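Local coordinates for protein putative aldehyde dehydrogenase (Burkholderia cenocepacia, PDB 4YWE) that probably oxidises aldehydes with NAD or NADP as electron acceptor and binds calcium, at residues 98-103 against 158-163; 152-157 against 219-224; 166-171 against 178-183; 185-190 against 209-214; 192-197 against 205-210. One frame throughout, in Å; residues are numbered along the deposited sequence.

Interaction 1. Residues 98-103 against 158-163. With CA (calcium ion), chain K.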
# COMPACT_ATOMS: atom_id res chain seq x y z
N ARG A 98 18.01 18.29 -33.42
CA ARG A 98 17.91 18.63 -34.84
C ARG A 98 16.45 18.58 -35.30
O ARG A 98 16.06 19.31 -36.21
CB ARG A 98 18.76 17.66 -35.67
CG ARG A 98 18.85 18.00 -37.14
CD ARG A 98 19.75 17.01 -37.87
NE ARG A 98 19.95 17.36 -39.27
CZ ARG A 98 20.58 16.59 -40.15
NH1 ARG A 98 21.08 15.42 -39.76
NH2 ARG A 98 20.72 16.98 -41.40
N ASP A 99 15.67 17.73 -34.66
CA ASP A 99 14.30 17.46 -35.09
C ASP A 99 13.29 18.35 -34.37
O ASP A 99 12.30 18.78 -34.97
CB ASP A 99 13.97 15.98 -34.86
CG ASP A 99 12.75 15.52 -35.63
OD1 ASP A 99 12.27 16.28 -36.49
OD2 ASP A 99 12.28 14.39 -35.37
N THR A 100 13.54 18.63 -33.10
CA THR A 100 12.62 19.43 -32.30
C THR A 100 13.03 20.90 -32.25
O THR A 100 12.19 21.78 -32.12
CB THR A 100 12.52 18.91 -30.86
OG1 THR A 100 13.76 19.16 -30.18
CG2 THR A 100 12.23 17.42 -30.85
N GLY A 101 14.34 21.15 -32.34
CA GLY A 101 14.86 22.50 -32.35
C GLY A 101 15.43 22.98 -31.04
O GLY A 101 16.02 24.06 -30.96
N LYS A 102 15.26 22.18 -29.99
CA LYS A 102 15.74 22.56 -28.66
C LYS A 102 17.26 22.57 -28.61
O LYS A 102 17.92 21.85 -29.35
CB LYS A 102 15.17 21.60 -27.60
CG LYS A 102 15.63 20.16 -27.73
CD LYS A 102 14.91 19.27 -26.73
CE LYS A 102 13.41 19.28 -26.96
NZ LYS A 102 12.66 18.56 -25.90
N PRO A 103 17.83 23.41 -27.73
CA PRO A 103 19.28 23.47 -27.52
C PRO A 103 19.87 22.12 -27.11
O PRO A 103 19.17 21.29 -26.54
CB PRO A 103 19.43 24.49 -26.38
CG PRO A 103 18.23 25.36 -26.52
CD PRO A 103 17.12 24.46 -26.96
N ASN A 158 7.04 17.94 -28.73
CA ASN A 158 7.79 18.83 -27.84
C ASN A 158 8.78 18.08 -26.96
O ASN A 158 9.87 18.58 -26.68
CB ASN A 158 6.83 19.66 -26.99
CG ASN A 158 5.90 18.81 -26.14
OD1 ASN A 158 5.64 17.65 -26.46
ND2 ASN A 158 5.40 19.39 -25.06
N TYR A 159 8.41 16.89 -26.50
CA TYR A 159 9.33 16.02 -25.78
C TYR A 159 9.18 14.58 -26.24
O TYR A 159 8.64 13.75 -25.50
CB TYR A 159 9.11 16.11 -24.27
CG TYR A 159 9.39 17.47 -23.66
CD1 TYR A 159 10.67 17.82 -23.24
CD2 TYR A 159 8.37 18.40 -23.50
CE1 TYR A 159 10.93 19.05 -22.68
CE2 TYR A 159 8.62 19.64 -22.94
CZ TYR A 159 9.90 19.96 -22.54
OH TYR A 159 10.15 21.20 -21.98
N PRO A 160 9.64 14.27 -27.46
CA PRO A 160 9.51 12.92 -28.02
C PRO A 160 10.06 11.82 -27.12
O PRO A 160 9.34 10.88 -26.81
CB PRO A 160 10.32 13.00 -29.32
CG PRO A 160 10.23 14.44 -29.71
CD PRO A 160 10.27 15.20 -28.41
N MET A 161 11.31 11.94 -26.69
CA MET A 161 11.94 10.92 -25.87
C MET A 161 11.36 10.84 -24.46
O MET A 161 11.09 9.75 -23.95
CB MET A 161 13.45 11.15 -25.78
CG MET A 161 14.23 10.70 -27.00
SD MET A 161 16.01 10.81 -26.75
CE MET A 161 16.21 12.56 -26.44
N GLN A 162 11.19 11.99 -23.82
CA GLN A 162 10.73 12.03 -22.43
C GLN A 162 9.34 11.43 -22.27
O GLN A 162 9.09 10.65 -21.36
CB GLN A 162 10.75 13.46 -21.89
CG GLN A 162 12.14 14.00 -21.59
CD GLN A 162 12.19 14.72 -20.26
OE1 GLN A 162 11.63 14.26 -19.27
NE2 GLN A 162 12.85 15.87 -20.24
N ILE A 163 8.43 11.81 -23.16
CA ILE A 163 7.05 11.36 -23.10
C ILE A 163 6.95 9.90 -23.55
O ILE A 163 6.14 9.14 -23.02
CB ILE A 163 6.15 12.29 -23.92
CG1 ILE A 163 6.20 13.70 -23.33
CG2 ILE A 163 4.71 11.78 -23.93
CD1 ILE A 163 5.62 14.77 -24.20
CA CA K . 11.27 18.42 -37.20
O HOH W 1 10.25 20.61 -36.98
O HOH W 2 9.56 17.91 -39.01
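Lys102 NZ is gripped by two oxygens: it donates a hydrogen bond to the main-chain Asn158 O, 2.9 Å away, and makes a salt bridge to Asp110 in helix 104-124. In this aldehyde dehydrogenase fold, the contact joins the exit of helix 89-100 to the turn that starts helix 160-174, with Tyr159 at its N-cap. The bond to Asn158 O lies in the carbonyl plane with a C=O...N angle of 156°, and two oxygens share a buried ammonium group. The lysine chain bends once, at chi3, and crosses the side chain of Tyr159 at about a right angle, so that NZ also comes within 3.4 Å of Tyr159 CD1. That ring keeps its hydroxyl for Thr289.

Gly101, with positive phi, ends the helix and turns Lys102 in this direction. Just before it, Thr100 splits its two branches. OG1 sits between backbone N and carbonyl carbon (chi1 69°) and bonds to Glu96 O, while CG2 is left to meet the Pro160 ring, 3.8 Å from both Pro160 CG and Pro160 CD. One residue before Thr100, the chain turns to metal: Asp99 O and Asp99 OD1 each bind the calcium ion at 2.5 Å.

Interaction 2. Residues 152-157 against 219-224; sequences GHIVPW and AALARH
Strand 152-155 and helix 219-223 run roughly antiparallel, their directions 149° apart and their axes 9.1 Å from each other at the closest point. Gly152 and Leu221 face one another with their CA atoms 6.8 Å apart. No hydrogen bond crosses the gap; Leu221 is the helix residue that bridges it.

With CG pointing opposite the backbone N (chi1 -176°), Leu221 extends from the helix and lays both methyls on the strand. Its CD2 rests on the bare backbone of Gly152, 4.0 Å from Gly152 CA, where the lack of a side chain lets the helix come down close. The other methyl, Leu221 CD1, comes to 4.1 Å from His153 N. Ile154 then closes the far flank: its CD1 packs against Leu221 CD2 at 3.8 Å and Leu221 CD1 at 4.0 Å, and the two side chains lie alongside, running opposite ways.

His153 points to the other face of the sheet, where its ND1 hydrogen-bonds Ser167 in helix 160-174. Leu221 reaches the neighbouring strand as well, touching Lys181. A parallel strand thus has one helix over each face, and the alternating residues of the strand serve them in turn. This layered alpha/beta/alpha packing is typical of the Rossmann-like coenzyme-binding domain of aldehyde dehydrogenases.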
# COMPACT_ATOMS: atom_id res chain seq x y z
N GLY A 152 -2.09 1.76 -26.81
CA GLY A 152 -1.80 2.73 -27.85
C GLY A 152 -1.19 3.99 -27.26
O GLY A 152 -1.60 4.44 -26.18
N HIS A 153 -0.21 4.56 -27.95
CA HIS A 153 0.51 5.70 -27.43
C HIS A 153 0.60 6.84 -28.45
O HIS A 153 1.19 6.68 -29.51
CB HIS A 153 1.92 5.28 -27.00
CG HIS A 153 1.94 4.18 -25.99
ND1 HIS A 153 2.08 4.40 -24.64
CD2 HIS A 153 1.83 2.84 -26.14
CE1 HIS A 153 2.06 3.25 -24.00
NE2 HIS A 153 1.91 2.28 -24.89
N ILE A 154 -0.01 7.97 -28.11
CA ILE A 154 0.10 9.17 -28.94
C ILE A 154 1.13 10.10 -28.33
O ILE A 154 0.92 10.65 -27.25
CB ILE A 154 -1.26 9.87 -29.09
CG1 ILE A 154 -2.34 8.88 -29.53
CG2 ILE A 154 -1.15 11.03 -30.07
CD1 ILE A 154 -2.07 8.25 -30.88
N VAL A 155 2.26 10.26 -29.02
CA VAL A 155 3.37 11.04 -28.50
C VAL A 155 3.55 12.32 -29.31
O VAL A 155 3.60 12.28 -30.54
CB VAL A 155 4.66 10.21 -28.50
CG1 VAL A 155 5.82 11.00 -27.91
CG2 VAL A 155 4.45 8.92 -27.71
N PRO A 156 3.62 13.47 -28.62
CA PRO A 156 3.77 14.76 -29.29
C PRO A 156 5.21 15.11 -29.66
O PRO A 156 6.12 14.31 -29.43
CB PRO A 156 3.22 15.75 -28.26
CG PRO A 156 3.51 15.11 -26.96
CD PRO A 156 3.43 13.62 -27.17
N TRP A 157 5.41 16.30 -30.22
CA TRP A 157 6.69 16.69 -30.80
C TRP A 157 7.59 17.46 -29.84
O TRP A 157 8.78 17.61 -30.11
CB TRP A 157 6.44 17.54 -32.05
CG TRP A 157 5.39 18.60 -31.85
CD1 TRP A 157 4.08 18.53 -32.24
CD2 TRP A 157 5.55 19.86 -31.20
NE1 TRP A 157 3.42 19.67 -31.88
CE2 TRP A 157 4.30 20.51 -31.24
CE3 TRP A 157 6.62 20.52 -30.59
CZ2 TRP A 157 4.09 21.78 -30.69
CZ3 TRP A 157 6.42 21.77 -30.05
CH2 TRP A 157 5.17 22.39 -30.10
N ALA A 219 -5.46 8.89 -35.93
CA ALA A 219 -6.88 8.60 -35.87
C ALA A 219 -7.14 7.11 -35.99
O ALA A 219 -8.01 6.56 -35.31
CB ALA A 219 -7.62 9.36 -36.96
N ALA A 220 -6.39 6.45 -36.87
CA ALA A 220 -6.54 5.01 -37.09
C ALA A 220 -6.25 4.22 -35.82
O ALA A 220 -6.86 3.19 -35.57
CB ALA A 220 -5.63 4.55 -38.22
N LEU A 221 -5.31 4.72 -35.02
CA LEU A 221 -4.98 4.10 -33.75
C LEU A 221 -6.16 4.23 -32.79
O LEU A 221 -6.59 3.25 -32.18
CB LEU A 221 -3.72 4.73 -33.15
CG LEU A 221 -3.13 4.17 -31.85
CD1 LEU A 221 -1.62 4.38 -31.82
CD2 LEU A 221 -3.76 4.81 -30.62
N ALA A 222 -6.68 5.45 -32.67
CA ALA A 222 -7.75 5.75 -31.73
C ALA A 222 -9.04 5.01 -32.07
O ALA A 222 -9.86 4.73 -31.19
CB ALA A 222 -8.00 7.25 -31.68
N ARG A 223 -9.22 4.69 -33.35
CA ARG A 223 -10.42 3.99 -33.81
C ARG A 223 -10.30 2.48 -33.70
O ARG A 223 -11.30 1.76 -33.72
CB ARG A 223 -10.74 4.36 -35.26
CG ARG A 223 -11.07 5.82 -35.51
CD ARG A 223 -11.43 6.02 -36.97
NE ARG A 223 -11.39 7.42 -37.38
CZ ARG A 223 -12.44 8.24 -37.35
NH1 ARG A 223 -13.61 7.80 -36.92
NH2 ARG A 223 -12.31 9.50 -37.75
N HIS A 224 -9.07 1.98 -33.61
CA HIS A 224 -8.82 0.55 -33.70
C HIS A 224 -9.36 -0.22 -32.50
O HIS A 224 -9.03 0.11 -31.35
CB HIS A 224 -7.33 0.27 -33.87
CG HIS A 224 -7.03 -1.02 -34.58
ND1 HIS A 224 -7.17 -2.25 -33.98
CD2 HIS A 224 -6.62 -1.26 -35.85
CE1 HIS A 224 -6.85 -3.20 -34.84
NE2 HIS A 224 -6.51 -2.62 -35.98

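Interaction 3. Residues 166-171 against 178-183; sequences RSVGAA and CVVKPA
Cys178, near the start of strand 177-182, has its thiol turned at helix 160-174, and it touches more of that helix than any other residue of 178-183. Its SG lies opposite the carbonyl carbon (chi1 -56°), a torsion that lifts the sulfur between two residues about one turn apart: Ala171 CB at 3.8 Å and Val168 CG1 at 3.9 Å. The sulfur serves as an apolar surface.

Val179 turns to the opposite face of the sheet, where it meets Leu221 of helix 214-223. Val180 comes back to the first face and places CG2 3.8 Å from Val168 CG2. Val168 therefore serves both ends of the contact, one methyl against the sulfur and the other against the valine, while Ala171 supports only the cysteine end. Helix and strand are almost exactly antiparallel, at 172°, and their axes come within 9.8 Å of each other, as suits the helix that makes the crossover between the parallel strands 139-155 and 177-182 of a beta-alpha-beta unit.

Lys181 is on the far side again, packed on Ala217 and Leu221. Its NZ curls over to Pro182 O at 2.8 Å, approaching from above the carbonyl plane, 39° out of it, and bonds Gly212 O too. Pro182 then leads the chain away toward Cys187.

Three van der Waals contacts and no hydrogen bond across the seam imply that shape and burial hold helix to strand here, while the polar chemistry of Lys181 is confined to the other face of the sheet.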
# COMPACT_ATOMS: atom_id res chain seq x y z
N ARG A 166 8.03 7.91 -20.38
CA ARG A 166 7.07 7.81 -19.30
C ARG A 166 5.88 6.93 -19.70
O ARG A 166 5.33 6.21 -18.87
CB ARG A 166 6.58 9.20 -18.86
CG ARG A 166 5.60 9.87 -19.80
CD ARG A 166 5.11 11.21 -19.25
NE ARG A 166 4.10 11.80 -20.11
CZ ARG A 166 3.75 13.09 -20.08
NH1 ARG A 166 4.34 13.91 -19.22
NH2 ARG A 166 2.82 13.54 -20.90
N SER A 167 5.51 6.99 -20.97
CA SER A 167 4.32 6.28 -21.45
C SER A 167 4.63 4.83 -21.79
O SER A 167 4.03 3.91 -21.23
CB SER A 167 3.74 6.99 -22.67
OG SER A 167 2.48 6.44 -23.02
N VAL A 168 5.57 4.62 -22.71
CA VAL A 168 5.93 3.28 -23.15
C VAL A 168 6.69 2.54 -22.06
O VAL A 168 6.51 1.33 -21.88
CB VAL A 168 6.74 3.34 -24.46
CG1 VAL A 168 7.12 1.94 -24.93
CG2 VAL A 168 5.96 4.08 -25.53
N GLY A 169 7.51 3.26 -21.31
CA GLY A 169 8.28 2.67 -20.23
C GLY A 169 7.41 2.06 -19.15
O GLY A 169 7.71 0.98 -18.63
N ALA A 170 6.33 2.76 -18.80
CA ALA A 170 5.40 2.26 -17.79
C ALA A 170 4.53 1.14 -18.35
O ALA A 170 4.25 0.16 -17.66
CB ALA A 170 4.52 3.40 -17.28
N ALA A 171 4.12 1.29 -19.60
CA ALA A 171 3.28 0.29 -20.26
C ALA A 171 4.02 -1.04 -20.39
O ALA A 171 3.45 -2.10 -20.14
CB ALA A 171 2.84 0.80 -21.63
N CYS A 178 3.09 -2.56 -27.02
CA CYS A 178 2.85 -1.15 -27.34
C CYS A 178 2.75 -0.84 -28.83
O CYS A 178 3.50 -1.37 -29.64
CB CYS A 178 3.96 -0.29 -26.72
SG CYS A 178 4.15 -0.52 -24.94
N VAL A 179 1.80 0.03 -29.17
CA VAL A 179 1.68 0.58 -30.51
C VAL A 179 1.81 2.09 -30.39
O VAL A 179 1.00 2.74 -29.72
CB VAL A 179 0.36 0.18 -31.18
CG1 VAL A 179 0.26 0.81 -32.56
CG2 VAL A 179 0.24 -1.33 -31.26
N VAL A 180 2.81 2.66 -31.05
CA VAL A 180 3.13 4.07 -30.88
C VAL A 180 2.93 4.88 -32.16
O VAL A 180 3.45 4.52 -33.22
CB VAL A 180 4.57 4.24 -30.37
CG1 VAL A 180 4.89 5.71 -30.14
CG2 VAL A 180 4.79 3.44 -29.10
N LYS A 181 2.19 5.97 -32.04
CA LYS A 181 2.04 6.93 -33.13
C LYS A 181 2.66 8.26 -32.72
O LYS A 181 1.97 9.12 -32.17
CB LYS A 181 0.56 7.11 -33.50
CG LYS A 181 0.29 7.31 -34.99
CD LYS A 181 0.97 8.55 -35.55
CE LYS A 181 0.41 9.82 -34.93
NZ LYS A 181 1.04 11.04 -35.51
N PRO A 182 3.96 8.42 -32.97
CA PRO A 182 4.66 9.65 -32.59
C PRO A 182 4.31 10.83 -33.51
O PRO A 182 3.66 10.63 -34.54
CB PRO A 182 6.13 9.27 -32.72
CG PRO A 182 6.14 8.23 -33.79
CD PRO A 182 4.86 7.46 -33.63
N ALA A 183 4.73 12.03 -33.13
CA ALA A 183 4.34 13.25 -33.83
C ALA A 183 5.06 13.41 -35.16
O ALA A 183 6.24 13.12 -35.28
CB ALA A 183 4.59 14.46 -32.95

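Interaction 4. Residues 185-190 against 209-214; sequences DACLSV and IVTGYG. With CA (calcium ion), chain K.
This is a buried, mainly apolar contact at the start of helix 188-200, which settles on the end of strand 207-209 and the loop after it. Two pairs carry it. Cys187, at the N-cap position of the helix, puts SG 3.7 Å from Thr211 CG2; with chi1 at 62° the sulfur sits between backbone N and carbonyl carbon, on the side of the loop. Thr211 offers its methyl here and keeps OG1 for a hydrogen bond to Ala44 O. Almost one helical turn on, Val190 CG1 packs on the side chain of Ile209, 4.1 Å from Ile209 CD1 and 4.2 Å from Ile209 CG2. Phe164 of helix 160-174 touches both residues, and Pro182 lies against Cys187 and Ile209.

Ahead of the helix, Asp185 O binds the calcium ion at 2.6 Å. Water 1 at 2.4 Å and water 2 at 2.5 Å from the calcium ion, and ligands from Val32 and Asp99, fill the rest of its shell.

A strand end, Gly212 with positive phi, and a new helix from Gly214 follow the strand-turn-helix pattern found in Rossmann-like domains, consistent with the coenzyme-binding domain of this family, here with a metal site beside it.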
# COMPACT_ATOMS: atom_id res chain seq x y z
N ASP A 185 5.84 16.11 -36.58
CA ASP A 185 6.74 17.26 -36.55
C ASP A 185 8.08 16.91 -35.91
O ASP A 185 9.07 17.60 -36.14
CB ASP A 185 6.08 18.43 -35.81
CG ASP A 185 5.02 19.12 -36.65
OD1 ASP A 185 5.34 19.56 -37.77
OD2 ASP A 185 3.86 19.21 -36.19
N ALA A 186 8.11 15.84 -35.12
CA ALA A 186 9.35 15.36 -34.50
C ALA A 186 9.17 13.96 -33.94
O ALA A 186 8.42 13.76 -32.98
CB ALA A 186 9.81 16.32 -33.41
N CYS A 187 9.86 12.98 -34.52
CA CYS A 187 9.74 11.60 -34.06
C CYS A 187 10.96 10.74 -34.41
O CYS A 187 10.93 9.52 -34.20
CB CYS A 187 8.48 10.96 -34.65
SG CYS A 187 8.45 10.84 -36.45
N LEU A 188 12.01 11.36 -34.93
CA LEU A 188 13.18 10.60 -35.36
C LEU A 188 13.93 9.97 -34.19
O LEU A 188 14.53 8.90 -34.34
CB LEU A 188 14.14 11.50 -36.16
CG LEU A 188 13.73 11.79 -37.60
CD1 LEU A 188 14.85 12.51 -38.34
CD2 LEU A 188 13.34 10.51 -38.32
N SER A 189 13.89 10.62 -33.03
CA SER A 189 14.56 10.09 -31.85
C SER A 189 13.90 8.79 -31.39
O SER A 189 14.59 7.84 -31.03
CB SER A 189 14.55 11.12 -30.72
OG SER A 189 13.23 11.37 -30.27
N VAL A 190 12.58 8.77 -31.42
CA VAL A 190 11.80 7.61 -30.98
C VAL A 190 12.13 6.37 -31.81
O VAL A 190 12.23 5.27 -31.28
CB VAL A 190 10.29 7.92 -31.04
CG1 VAL A 190 9.47 6.64 -30.93
CG2 VAL A 190 9.91 8.90 -29.94
N ILE A 209 6.21 1.06 -33.85
CA ILE A 209 6.17 2.49 -34.14
C ILE A 209 5.57 2.72 -35.52
O ILE A 209 6.04 2.17 -36.51
CB ILE A 209 7.58 3.12 -34.06
CG1 ILE A 209 8.35 2.58 -32.85
CG2 ILE A 209 7.47 4.63 -34.02
CD1 ILE A 209 7.77 3.01 -31.52
N VAL A 210 4.52 3.54 -35.58
CA VAL A 210 3.92 3.92 -36.85
C VAL A 210 3.91 5.44 -36.98
O VAL A 210 3.12 6.12 -36.33
CB VAL A 210 2.50 3.35 -37.00
CG1 VAL A 210 1.88 3.82 -38.31
CG2 VAL A 210 2.53 1.83 -36.93
N THR A 211 4.80 5.97 -37.81
CA THR A 211 4.86 7.40 -38.06
C THR A 211 3.71 7.81 -38.97
O THR A 211 3.12 6.97 -39.64
CB THR A 211 6.19 7.82 -38.69
OG1 THR A 211 6.40 7.10 -39.91
CG2 THR A 211 7.35 7.53 -37.74
N GLY A 212 3.40 9.10 -39.00
CA GLY A 212 2.34 9.60 -39.85
C GLY A 212 1.57 10.77 -39.27
O GLY A 212 1.85 11.21 -38.15
N TYR A 213 0.61 11.28 -40.03
CA TYR A 213 -0.20 12.40 -39.58
C TYR A 213 -1.18 11.98 -38.50
O TYR A 213 -1.62 10.83 -38.47
CB TYR A 213 -0.96 13.03 -40.76
CG TYR A 213 -0.07 13.70 -41.78
CD1 TYR A 213 0.69 14.81 -41.44
CD2 TYR A 213 -0.01 13.24 -43.08
CE1 TYR A 213 1.50 15.44 -42.37
CE2 TYR A 213 0.80 13.86 -44.02
CZ TYR A 213 1.55 14.95 -43.66
OH TYR A 213 2.35 15.58 -44.59
N GLY A 214 -1.51 12.90 -37.61
CA GLY A 214 -2.48 12.64 -36.56
C GLY A 214 -3.85 12.31 -37.09
O GLY A 214 -4.53 11.41 -36.58
CA CA K . 11.27 18.42 -37.20
O HOH W 1 10.25 20.61 -36.98
O HOH W 2 9.56 17.91 -39.01

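Interaction 5. Residues 192-197 against 205-210; sequences RVAELA and GALNIV
No flat group enters the seam where Ala194 and Ala197 meet Leu207; the two that matter flank it. On the helix, the guanidinium of Arg192 has Glu195 OE1 3.2 Å from its NH1 but well out of its plane, so the pair is a salt bridge of charges alone, while NE pairs with Glu91. On the strand, the Asn208 side chain points to the other side of the sheet and touches Ala57 and Ala58 of helix 48-63. Its ND2 donates to Gly205 O at 2.7 Å, with that oxygen 26° out of the amide plane, and also to Cys178 O; its OD1 takes Ala17 N. Three bonds therefore fix the rotation of a buried amide.

Between these groups helix 192-197 and strand 207-209 pack as the last step of a beta-alpha-beta unit that begins with strand 177-182. Their directions are 158° apart and their axes approach to 9.5 Å.

The helix presents small residues and the strand large ones. Leu207, its CG opposite the backbone N (chi1 177°), reaches toward the helix and lodges a single methyl there: Leu207 CD2 is 4.0 Å from Ala194 CA, 4.1 Å from Ala194 CB and 4.2 Å from Ala197 CB. The methyl thus sits between two alanines about one turn apart. Two residues along the strand, Ile209 meets the helix with the methylene CG1, partway along the branch that ends in CD1, 4.0 Å from Ala194 CB. Phe15 of strand 14-16 lies against both Ala194 and Ile209, and Leu81 of helix 71-87 touches Ala197.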
# COMPACT_ATOMS: atom_id res chain seq x y z
N ARG A 192 14.94 5.64 -33.22
CA ARG A 192 16.25 5.15 -32.82
C ARG A 192 16.17 4.41 -31.48
O ARG A 192 16.91 3.46 -31.25
CB ARG A 192 17.25 6.30 -32.73
CG ARG A 192 18.67 5.87 -32.42
CD ARG A 192 19.20 4.91 -33.48
NE ARG A 192 20.56 4.48 -33.20
CZ ARG A 192 20.87 3.35 -32.58
NH1 ARG A 192 19.91 2.53 -32.17
NH2 ARG A 192 22.15 3.03 -32.37
N VAL A 193 15.27 4.86 -30.62
CA VAL A 193 15.07 4.23 -29.31
C VAL A 193 14.54 2.82 -29.49
O VAL A 193 14.90 1.91 -28.74
CB VAL A 193 14.13 5.08 -28.43
CG1 VAL A 193 13.80 4.35 -27.14
CG2 VAL A 193 14.75 6.43 -28.15
N ALA A 194 13.69 2.63 -30.49
CA ALA A 194 13.11 1.33 -30.79
C ALA A 194 14.20 0.32 -31.15
O ALA A 194 14.10 -0.86 -30.79
CB ALA A 194 12.10 1.44 -31.93
N GLU A 195 15.23 0.78 -31.85
CA GLU A 195 16.36 -0.08 -32.20
C GLU A 195 17.11 -0.51 -30.95
O GLU A 195 17.52 -1.66 -30.82
CB GLU A 195 17.31 0.63 -33.16
CG GLU A 195 16.81 0.70 -34.59
CD GLU A 195 17.88 1.20 -35.55
OE1 GLU A 195 18.98 1.56 -35.08
OE2 GLU A 195 17.61 1.24 -36.76
N LEU A 196 17.29 0.44 -30.03
CA LEU A 196 17.96 0.16 -28.76
C LEU A 196 17.19 -0.88 -27.96
O LEU A 196 17.77 -1.73 -27.30
CB LEU A 196 18.14 1.44 -27.95
CG LEU A 196 19.16 2.44 -28.51
CD1 LEU A 196 19.25 3.67 -27.62
CD2 LEU A 196 20.51 1.78 -28.65
N ALA A 197 15.86 -0.80 -28.03
CA ALA A 197 14.99 -1.75 -27.35
C ALA A 197 15.19 -3.15 -27.91
O ALA A 197 15.26 -4.13 -27.16
CB ALA A 197 13.53 -1.33 -27.49
N GLY A 205 7.53 -7.13 -31.77
CA GLY A 205 6.10 -6.93 -31.63
C GLY A 205 5.71 -6.25 -30.33
O GLY A 205 4.63 -5.66 -30.24
N ALA A 206 6.58 -6.33 -29.33
CA ALA A 206 6.31 -5.72 -28.03
C ALA A 206 6.28 -4.20 -28.14
O ALA A 206 5.53 -3.53 -27.43
CB ALA A 206 7.35 -6.16 -27.01
N LEU A 207 7.10 -3.67 -29.04
CA LEU A 207 7.10 -2.24 -29.33
C LEU A 207 6.95 -2.02 -30.83
O LEU A 207 7.73 -2.54 -31.62
CB LEU A 207 8.38 -1.58 -28.82
CG LEU A 207 8.54 -0.09 -29.12
CD1 LEU A 207 7.40 0.71 -28.50
CD2 LEU A 207 9.89 0.42 -28.62
N ASN A 208 5.94 -1.24 -31.20
CA ASN A 208 5.67 -0.95 -32.61
C ASN A 208 5.54 0.55 -32.82
O ASN A 208 4.83 1.23 -32.07
CB ASN A 208 4.41 -1.67 -33.08
CG ASN A 208 4.46 -3.16 -32.86
OD1 ASN A 208 5.01 -3.91 -33.67
ND2 ASN A 208 3.89 -3.61 -31.75
N ILE A 209 6.21 1.06 -33.85
CA ILE A 209 6.17 2.49 -34.14
C ILE A 209 5.57 2.72 -35.52
O ILE A 209 6.04 2.17 -36.51
CB ILE A 209 7.58 3.12 -34.06
CG1 ILE A 209 8.35 2.58 -32.85
CG2 ILE A 209 7.47 4.63 -34.02
CD1 ILE A 209 7.77 3.01 -31.52
N VAL A 210 4.52 3.54 -35.58
CA VAL A 210 3.92 3.92 -36.85
C VAL A 210 3.91 5.44 -36.98
O VAL A 210 3.12 6.12 -36.33
CB VAL A 210 2.50 3.35 -37.00
CG1 VAL A 210 1.88 3.82 -38.31
CG2 VAL A 210 2.53 1.83 -36.93

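How the interactions relate
Interactions 2 to 5 build one layered alpha/beta domain. Interactions 3 and 5 pack successive helices on strands that are neighbours, joined by Cys178 N to Ala206 O and Val180 N to Asn208 O, both 2.7 Å. Interaction 2 covers the other face of the same sheet and meets interaction 3 through His153 ND1 and Ser167 OG, 2.6 Å apart. Interactions 1 and 4 share the calcium ion and its two waters; Asp99 OD2 also accepts from Cys187 N at 2.9 Å and Leu188 N at 3.1 Å. Interactions 4 and 5 share Ile209. Asn158 of interaction 1 and Ile154 of interaction 2 both lie about 9 Å, side chain to side chain, from the predicted active-site Glu256.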